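Local atomic coordinates of FrnE protein (Deinococcus radiodurans, PDB entry 5CO3), a protein that probably acts as a thiol-disulfide oxidoreductase of the DsbA-like thioredoxin class, making, breaking or reshuffling disulfide bonds in the cytoplasm. Residues E10-D15 and G213-V218; L133-S138 and Q150-E155; N144-L149 and A166-T171. All coordinates share one frame; numbering follows the deposited sequence.

Interaction 1: residues E10-D15 and G213-V218; sequences EKIRVD and GALSQV
Strand residues Ile12 and Val14 lie against Leu215 and Val218 of a helix that runs roughly antiparallel to them: the axes of 12-15 and 213-218 make an angle of 144° and approach to 10.0 Å, the ordinary separation of a helix packed on a sheet. No hydrogen bond joins the segments, and the contact is made chiefly by buried aliphatic side chains. Ile12 and Val14, two residues apart on an extended strand, both project toward the helix, while Arg13 between them points away. Ile12 has the largest share of the contact. With its CG1 anti to the carbonyl carbon (chi1 -67°), it sends the longer branch to the helix, where Ile12 CG1 lies 4.1 Å from Val218 CG1 and Ile12 CD1 reaches within 3.9 Å of the backbone Leu215 O. Leu215 does not leave its helix pointing at the strand, but its end turns in, and Leu215 CD2 meets Val14 CG2 at 4.0 Å, the two side chains crossing at about a right angle. Beta-branched residues suit the strand, and the longer leucine spans the gap from the helix. This is the packing of a C-terminal helix on the central sheet of a thioredoxin fold. Phe39 touches both Ile12 and Leu215, and Trp219 lies on Ile12. Leu196 of strand 193-196 touches Leu215, and Tyr200 of strand 200-203 touches Val218, so the helix also rests on the neighbouring strands.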
loop_
_atom_site.group_PDB
_atom_site.type_symbol
_atom_site.label_atom_id
_atom_site.label_comp_id
_atom_site.label_asym_id
_atom_site.label_seq_id
_atom_site.Cartn_x
_atom_site.Cartn_y
_atom_site.Cartn_z
ATOM N N GLU A 10 4.831 14.186 -18.848
ATOM C CA GLU A 10 4.646 12.906 -19.526
ATOM C C GLU A 10 4.696 11.736 -18.551
ATOM O O GLU A 10 5.093 10.628 -18.917
ATOM C CB GLU A 10 5.704 12.720 -20.613
ATOM C CG GLU A 10 5.330 13.320 -21.952
ATOM C CD GLU A 10 4.748 12.295 -22.903
ATOM O OE1 GLU A 10 5.428 11.285 -23.189
ATOM O OE2 GLU A 10 3.610 12.500 -23.364
ATOM N N LYS A 11 4.294 11.983 -17.311
ATOM C CA LYS A 11 4.271 10.936 -16.299
ATOM C C LYS A 11 2.876 10.750 -15.721
ATOM O O LYS A 11 2.065 11.677 -15.705
ATOM C CB LYS A 11 5.265 11.252 -15.183
ATOM C CG LYS A 11 6.710 11.014 -15.572
ATOM C CD LYS A 11 7.321 9.912 -14.729
ATOM C CE LYS A 11 8.320 9.089 -15.523
ATOM N NZ LYS A 11 9.036 8.117 -14.654
ATOM N N ILE A 12 2.601 9.533 -15.266
ATOM C CA ILE A 12 1.368 9.234 -14.559
ATOM C C ILE A 12 1.690 8.924 -13.107
ATOM O O ILE A 12 2.463 8.017 -12.828
ATOM C CB ILE A 12 0.634 8.036 -15.174
ATOM C CG1 ILE A 12 0.123 8.377 -16.570
ATOM C CG2 ILE A 12 -0.520 7.606 -14.288
ATOM C CD1 ILE A 12 -0.366 7.165 -17.307
ATOM N N ARG A 13 1.110 9.682 -12.185
ATOM C CA ARG A 13 1.327 9.430 -10.772
ATOM C C ARG A 13 0.232 8.531 -10.218
ATOM O O ARG A 13 -0.954 8.772 -10.433
ATOM C CB ARG A 13 1.386 10.738 -9.981
ATOM C CG ARG A 13 1.354 10.534 -8.473
ATOM C CD ARG A 13 2.041 11.683 -7.769
ATOM N NE ARG A 13 1.273 12.186 -6.635
ATOM C CZ ARG A 13 0.226 13.000 -6.741
ATOM N NH1 ARG A 13 -0.202 13.386 -7.937
ATOM N NH2 ARG A 13 -0.411 13.406 -5.652
ATOM N N VAL A 14 0.638 7.484 -9.516
ATOM C CA VAL A 14 -0.308 6.642 -8.805
ATOM C C VAL A 14 -0.000 6.720 -7.328
ATOM O O VAL A 14 1.076 6.309 -6.897
ATOM C CB VAL A 14 -0.249 5.180 -9.266
ATOM C CG1 VAL A 14 -1.240 4.334 -8.489
ATOM C CG2 VAL A 14 -0.528 5.093 -10.776
ATOM N N ASP A 15 -0.941 7.265 -6.564
ATOM C CA ASP A 15 -0.831 7.308 -5.107
ATOM C C ASP A 15 -1.625 6.186 -4.477
ATOM O O ASP A 15 -2.816 6.038 -4.747
ATOM C CB ASP A 15 -1.321 8.659 -4.586
ATOM C CG ASP A 15 -0.457 9.786 -5.048
ATOM O OD1 ASP A 15 0.637 9.941 -4.472
ATOM O OD2 ASP A 15 -0.846 10.493 -6.010
ATOM N N GLY A 213 -7.471 -0.266 -16.987
ATOM C CA GLY A 213 -8.396 0.636 -17.639
ATOM C C GLY A 213 -8.196 2.061 -17.165
ATOM O O GLY A 213 -8.257 3.001 -17.947
ATOM N N ALA A 214 -7.959 2.219 -15.869
ATOM C CA ALA A 214 -7.724 3.537 -15.293
ATOM C C ALA A 214 -6.410 4.139 -15.792
ATOM O O ALA A 214 -6.367 5.296 -16.199
ATOM C CB ALA A 214 -7.725 3.452 -13.769
ATOM N N LEU A 215 -5.338 3.349 -15.744
ATOM C CA LEU A 215 -4.054 3.773 -16.297
ATOM C C LEU A 215 -4.217 4.242 -17.740
ATOM O O LEU A 215 -3.745 5.323 -18.114
ATOM C CB LEU A 215 -3.044 2.628 -16.228
ATOM C CG LEU A 215 -2.514 2.274 -14.833
ATOM C CD1 LEU A 215 -1.722 0.991 -14.903
ATOM C CD2 LEU A 215 -1.664 3.420 -14.283
ATOM N N SER A 216 -4.911 3.423 -18.530
ATOM C CA SER A 216 -5.130 3.680 -19.948
ATOM C C SER A 216 -5.971 4.928 -20.176
ATOM O O SER A 216 -5.716 5.693 -21.108
ATOM C CB SER A 216 -5.821 2.483 -20.615
ATOM O OG SER A 216 -5.100 1.285 -20.398
ATOM N N GLN A 217 -6.985 5.123 -19.339
ATOM C CA GLN A 217 -7.840 6.293 -19.473
ATOM C C GLN A 217 -7.039 7.552 -19.167
ATOM O O GLN A 217 -7.138 8.549 -19.875
ATOM C CB GLN A 217 -9.057 6.198 -18.551
ATOM C CG GLN A 217 -9.903 7.465 -18.520
ATOM C CD GLN A 217 -11.218 7.286 -17.782
ATOM O OE1 GLN A 217 -11.685 6.164 -17.578
ATOM N NE2 GLN A 217 -11.823 8.397 -17.381
ATOM N N VAL A 218 -6.234 7.497 -18.112
ATOM C CA VAL A 218 -5.448 8.659 -17.723
ATOM C C VAL A 218 -4.426 9.013 -18.795
ATOM O O VAL A 218 -4.300 10.179 -19.161
ATOM C CB VAL A 218 -4.735 8.437 -16.380
ATOM C CG1 VAL A 218 -3.742 9.559 -16.113
ATOM C CG2 VAL A 218 -5.754 8.345 -15.267
#

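Interaction 2: residues L133-S138 and Q150-E155; sequences LRAYMS and QKLAAE
Glu155 OE1 is gripped by two groups: a water that links it to Arg134, and Arg131 NH2, about one turn before Arg134 on the same helix, in a salt bridge. The water donates to Glu155 OE1, its oxygen 2.9 Å away. The same water accepts from Arg134 NH2 at 2.8 Å, standing at the edge of the guanidinium and in its plane, and so ties Arg134 to Glu155. Without it the pair would be held by charge alone, for Arg134 NH2 is 4.4 Å from Glu155 OE1; the oxygen is far off the plane of the guanidinium, and no N-H is aimed at it. The stronger direct partner of Arg134 is Glu139, which forms a salt bridge with NE. Long, flexible side chains suit this solvent-facing margin, since they can reach across between helices and still be hydrated. Deeper in, the contact turns apolar. Ala135 and Leu152, whose CA atoms are 8.1 Å apart, point toward each other, and Ala135 CB touches both branch ends of the leucine, 3.7 Å from Leu152 CD1 and 4.0 Å from Leu152 CD2. The leucine's CG is anti to its carbonyl carbon (chi1 -62°), which aims the forked end across the interface; a small alanine allows the helices to come near. Helix 146-156 thus packs beside helix 125-137, whose Met128 and Leu132 also touch Leu152, within the helical part of the DsbA-like domain, with Tyr26 of helix 23-38 against Arg134 and Ala163 of helix 160-169 touching Ala153.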
loop_
_atom_site.group_PDB
_atom_site.type_symbol
_atom_site.label_atom_id
_atom_site.label_comp_id
_atom_site.label_asym_id
_atom_site.label_seq_id
_atom_site.Cartn_x
_atom_site.Cartn_y
_atom_site.Cartn_z
ATOM N N LEU A 133 4.865 -6.472 3.941
ATOM C CA LEU A 133 3.637 -7.225 3.700
ATOM C C LEU A 133 3.888 -8.729 3.838
ATOM O O LEU A 133 3.096 -9.448 4.452
ATOM C CB LEU A 133 3.063 -6.891 2.309
ATOM C CG LEU A 133 2.450 -5.486 2.208
ATOM C CD1 LEU A 133 2.213 -5.102 0.734
ATOM C CD2 LEU A 133 1.146 -5.427 3.009
ATOM N N ARG A 134 5.000 -9.197 3.278
ATOM C CA ARG A 134 5.360 -10.605 3.374
ATOM C C ARG A 134 5.657 -11.006 4.825
ATOM O O ARG A 134 5.207 -12.048 5.307
ATOM C CB ARG A 134 6.563 -10.905 2.471
ATOM C CG ARG A 134 6.941 -12.379 2.403
ATOM C CD ARG A 134 8.128 -12.602 1.463
ATOM N NE ARG A 134 9.296 -13.077 2.198
ATOM C CZ ARG A 134 10.544 -12.661 2.001
ATOM N NH1 ARG A 134 10.818 -11.745 1.074
ATOM N NH2 ARG A 134 11.525 -13.169 2.736
ATOM N N ALA A 135 6.406 -10.160 5.523
ATOM C CA ALA A 135 6.747 -10.432 6.914
ATOM C C ALA A 135 5.490 -10.566 7.773
ATOM O O ALA A 135 5.415 -11.412 8.651
ATOM C CB ALA A 135 7.637 -9.334 7.454
ATOM N N TYR A 136 4.507 -9.717 7.517
ATOM C CA TYR A 136 3.280 -9.715 8.307
ATOM C C TYR A 136 2.350 -10.885 7.956
ATOM O O TYR A 136 1.894 -11.626 8.828
ATOM C CB TYR A 136 2.546 -8.385 8.123
ATOM C CG TYR A 136 1.345 -8.199 9.028
ATOM C CD1 TYR A 136 0.122 -8.825 8.762
ATOM C CD2 TYR A 136 1.430 -7.379 10.148
ATOM C CE1 TYR A 136 -0.977 -8.650 9.606
ATOM C CE2 TYR A 136 0.353 -7.204 10.984
ATOM C CZ TYR A 136 -0.851 -7.830 10.712
ATOM O OH TYR A 136 -1.907 -7.611 11.570
ATOM N N MET A 137 2.063 -11.036 6.669
ATOM C CA MET A 137 1.027 -11.965 6.230
ATOM C C MET A 137 1.469 -13.417 6.162
ATOM O O MET A 137 0.653 -14.313 6.281
ATOM C CB MET A 137 0.522 -11.572 4.830
ATOM C CG MET A 137 -0.133 -10.204 4.763
ATOM S SD MET A 137 -1.655 -10.101 5.754
ATOM C CE MET A 137 -1.807 -8.338 5.915
ATOM N N SER A 138 2.748 -13.640 5.900
ATOM C CA SER A 138 3.239 -14.988 5.646
ATOM C C SER A 138 4.239 -15.508 6.655
ATOM O O SER A 138 4.310 -16.717 6.905
ATOM C CB SER A 138 3.890 -15.055 4.264
ATOM O OG SER A 138 2.974 -14.672 3.245
ATOM N N GLN A 150 14.595 -3.662 11.769
ATOM C CA GLN A 150 15.973 -3.440 11.341
ATOM C C GLN A 150 16.417 -4.561 10.408
ATOM O O GLN A 150 17.036 -4.307 9.374
ATOM C CB GLN A 150 16.926 -3.346 12.539
ATOM C CG GLN A 150 18.380 -3.188 12.116
ATOM C CD GLN A 150 19.338 -3.090 13.290
ATOM O OE1 GLN A 150 19.199 -3.789 14.283
ATOM N NE2 GLN A 150 20.305 -2.210 13.175
ATOM N N LYS A 151 16.078 -5.793 10.779
ATOM C CA LYS A 151 16.400 -6.975 9.985
ATOM C C LYS A 151 15.764 -6.900 8.595
ATOM O O LYS A 151 16.427 -7.129 7.600
ATOM C CB LYS A 151 15.938 -8.243 10.705
ATOM C CG LYS A 151 16.185 -9.532 9.940
ATOM C CD LYS A 151 15.478 -10.714 10.584
ATOM C CE LYS A 151 13.954 -10.574 10.528
ATOM N NZ LYS A 151 13.273 -11.724 11.201
ATOM N N LEU A 152 14.480 -6.567 8.554
ATOM C CA LEU A 152 13.773 -6.411 7.274
ATOM C C LEU A 152 14.377 -5.310 6.414
ATOM O O LEU A 152 14.526 -5.479 5.199
ATOM C CB LEU A 152 12.291 -6.134 7.525
ATOM C CG LEU A 152 11.535 -7.258 8.246
ATOM C CD1 LEU A 152 10.125 -6.825 8.518
ATOM C CD2 LEU A 152 11.548 -8.545 7.417
ATOM N N ALA A 153 14.732 -4.187 7.036
ATOM C CA ALA A 153 15.440 -3.114 6.345
ATOM C C ALA A 153 16.744 -3.619 5.712
ATOM O O ALA A 153 17.064 -3.277 4.575
ATOM C CB ALA A 153 15.724 -1.957 7.302
ATOM N N ALA A 154 17.485 -4.445 6.444
ATOM C CA ALA A 154 18.732 -4.995 5.936
ATOM C C ALA A 154 18.487 -5.888 4.729
ATOM O O ALA A 154 19.226 -5.817 3.736
ATOM C CB ALA A 154 19.456 -5.765 7.023
ATOM N N GLU A 155 17.445 -6.709 4.803
ATOM C CA GLU A 155 17.151 -7.655 3.730
ATOM C C GLU A 155 16.777 -6.921 2.459
ATOM O O GLU A 155 16.983 -7.434 1.371
ATOM C CB GLU A 155 16.041 -8.616 4.141
ATOM C CG GLU A 155 16.425 -9.512 5.322
ATOM C CD GLU A 155 15.376 -10.558 5.658
ATOM O OE1 GLU A 155 14.409 -10.716 4.887
ATOM O OE2 GLU A 155 15.531 -11.238 6.690
HETATM O O HOH W 1 14.241 -12.448 2.604
#

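Interaction 3: residues N144-L149 and A166-T171; sequences NDLDTL and ALEAGT
Leu146 and Leu167 pass side by side, pointing opposite ways, so that the end of one lies beside the root of the other: Leu146 CD2 is 4.0 Å from Leu167 CB. The second branch of Leu146 reaches the next residue along, its CD1 meeting the aliphatic Glu168 CG at 4.0 Å, which lets the glutamate add hydrocarbon to the contact while its carboxylate stays at the exposed margin. Leu149, one turn further on, meets Leu167 at about a right angle; Leu167 CD1 sits 3.8 Å from Leu149 CB and 3.9 Å from Leu149 CD1. Leu167 has CG anti to its carbonyl carbon (chi1 -68°), which carries CD1 to Leu149. The contact thus pairs the start of helix 146-156 with the end of helix 160-169, as in a helical hairpin, and both helix ends carry classic caps. Asp145 is the N-cap: its OD2 accepts from Thr148 N at 3.1 Å and from Thr148 OG1 at 2.9 Å, both met on the anti side of the carboxylate. Gly170, with the positive phi that glycine tolerates easily, closes the other helix in a Schellman motif. Leu111 and Gln114 of helix 110-121 touch Leu149 and Leu167, respectively.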
loop_
_atom_site.group_PDB
_atom_site.type_symbol
_atom_site.label_atom_id
_atom_site.label_comp_id
_atom_site.label_asym_id
_atom_site.label_seq_id
_atom_site.Cartn_x
_atom_site.Cartn_y
_atom_site.Cartn_z
ATOM N N ASN A 144 5.982 -4.431 14.775
ATOM C CA ASN A 144 6.145 -3.370 15.773
ATOM C C ASN A 144 7.500 -3.485 16.460
ATOM O O ASN A 144 7.934 -2.577 17.152
ATOM C CB ASN A 144 5.029 -3.443 16.824
ATOM C CG ASN A 144 5.213 -2.431 17.948
ATOM O OD1 ASN A 144 5.599 -2.772 19.072
ATOM N ND2 ASN A 144 4.950 -1.175 17.642
ATOM N N ASP A 145 8.161 -4.621 16.268
ATOM C CA ASP A 145 9.414 -4.909 16.968
ATOM C C ASP A 145 10.635 -4.310 16.254
ATOM O O ASP A 145 10.828 -4.538 15.062
ATOM C CB ASP A 145 9.579 -6.418 17.123
ATOM C CG ASP A 145 10.858 -6.789 17.841
ATOM O OD1 ASP A 145 10.953 -6.530 19.058
ATOM O OD2 ASP A 145 11.763 -7.346 17.186
ATOM N N LEU A 146 11.463 -3.555 16.980
ATOM C CA LEU A 146 12.566 -2.830 16.329
ATOM C C LEU A 146 13.624 -3.758 15.712
ATOM O O LEU A 146 14.095 -3.503 14.601
ATOM C CB LEU A 146 13.223 -1.858 17.305
ATOM C CG LEU A 146 12.369 -0.628 17.620
ATOM C CD1 LEU A 146 12.995 0.212 18.735
ATOM C CD2 LEU A 146 12.169 0.201 16.365
ATOM N N ASP A 147 14.004 -4.812 16.426
ATOM C CA ASP A 147 14.920 -5.823 15.885
ATOM C C ASP A 147 14.410 -6.326 14.536
ATOM O O ASP A 147 15.139 -6.369 13.545
ATOM C CB ASP A 147 15.049 -7.011 16.841
ATOM C CG ASP A 147 16.138 -6.832 17.883
ATOM O OD1 ASP A 147 16.505 -5.685 18.236
ATOM O OD2 ASP A 147 16.617 -7.878 18.360
ATOM N N THR A 148 13.144 -6.718 14.528
ATOM C CA THR A 148 12.506 -7.236 13.329
ATOM C C THR A 148 12.559 -6.217 12.196
ATOM O O THR A 148 12.941 -6.563 11.074
ATOM C CB THR A 148 11.059 -7.634 13.629
ATOM O OG1 THR A 148 11.060 -8.627 14.664
ATOM C CG2 THR A 148 10.391 -8.204 12.386
ATOM N N LEU A 149 12.205 -4.965 12.488
ATOM C CA LEU A 149 12.190 -3.927 11.457
ATOM C C LEU A 149 13.590 -3.651 10.894
ATOM O O LEU A 149 13.755 -3.457 9.683
ATOM C CB LEU A 149 11.576 -2.633 12.003
ATOM C CG LEU A 149 10.068 -2.693 12.258
ATOM C CD1 LEU A 149 9.566 -1.419 12.910
ATOM C CD2 LEU A 149 9.299 -2.954 10.933
ATOM N N ALA A 166 16.801 5.904 12.619
ATOM C CA ALA A 166 15.690 6.743 12.192
ATOM C C ALA A 166 14.402 6.353 12.912
ATOM O O ALA A 166 13.611 7.212 13.295
ATOM C CB ALA A 166 15.502 6.657 10.676
ATOM N N LEU A 167 14.199 5.055 13.098
ATOM C CA LEU A 167 13.016 4.557 13.803
ATOM C C LEU A 167 13.028 4.974 15.289
ATOM O O LEU A 167 12.031 5.479 15.798
ATOM C CB LEU A 167 12.920 3.039 13.678
ATOM C CG LEU A 167 12.625 2.527 12.253
ATOM C CD1 LEU A 167 12.561 1.017 12.236
ATOM C CD2 LEU A 167 11.335 3.127 11.688
ATOM N N GLU A 168 14.151 4.768 15.968
ATOM C CA GLU A 168 14.238 5.111 17.390
ATOM C C GLU A 168 14.073 6.610 17.590
ATOM O O GLU A 168 13.568 7.057 18.616
ATOM C CB GLU A 168 15.559 4.632 17.989
ATOM C CG GLU A 168 15.661 3.123 18.054
ATOM C CD GLU A 168 17.048 2.647 18.422
ATOM O OE1 GLU A 168 18.014 3.398 18.188
ATOM O OE2 GLU A 168 17.176 1.522 18.947
ATOM N N ALA A 169 14.491 7.381 16.591
ATOM C CA ALA A 169 14.381 8.833 16.638
ATOM C C ALA A 169 12.980 9.329 16.283
ATOM O O ALA A 169 12.641 10.485 16.551
ATOM C CB ALA A 169 15.408 9.465 15.703
ATOM N N GLY A 170 12.184 8.460 15.656
ATOM C CA GLY A 170 10.845 8.825 15.221
ATOM C C GLY A 170 10.858 9.874 14.120
ATOM O O GLY A 170 9.897 10.628 13.952
ATOM N N THR A 171 11.955 9.909 13.366
ATOM C CA THR A 171 12.163 10.892 12.303
ATOM C C THR A 171 10.981 11.020 11.335
ATOM O O THR A 171 10.585 12.127 10.983
ATOM C CB THR A 171 13.421 10.552 11.481
ATOM O OG1 THR A 171 14.562 10.551 12.342
ATOM C CG2 THR A 171 13.639 11.571 10.376
#

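Interaction 1 closes the longest span of chain, joining strand 12-18, first along the chain and internal in the central sheet, to helix 208-222, and the other two contacts both fall within that span. Interactions 2 and 3 alternate along the chain and share helix 146-156, which is packed against helix 125-137 in one and helix 160-169 in the other; their centres are about 13 Å apart. Interaction 1 lies across the chain's centre from them, its centre about 29 Å from that of interaction 2 and about 34 Å from that of interaction 3. The division is that of a DsbA-like protein, in which a helical insertion is built into a thioredoxin fold.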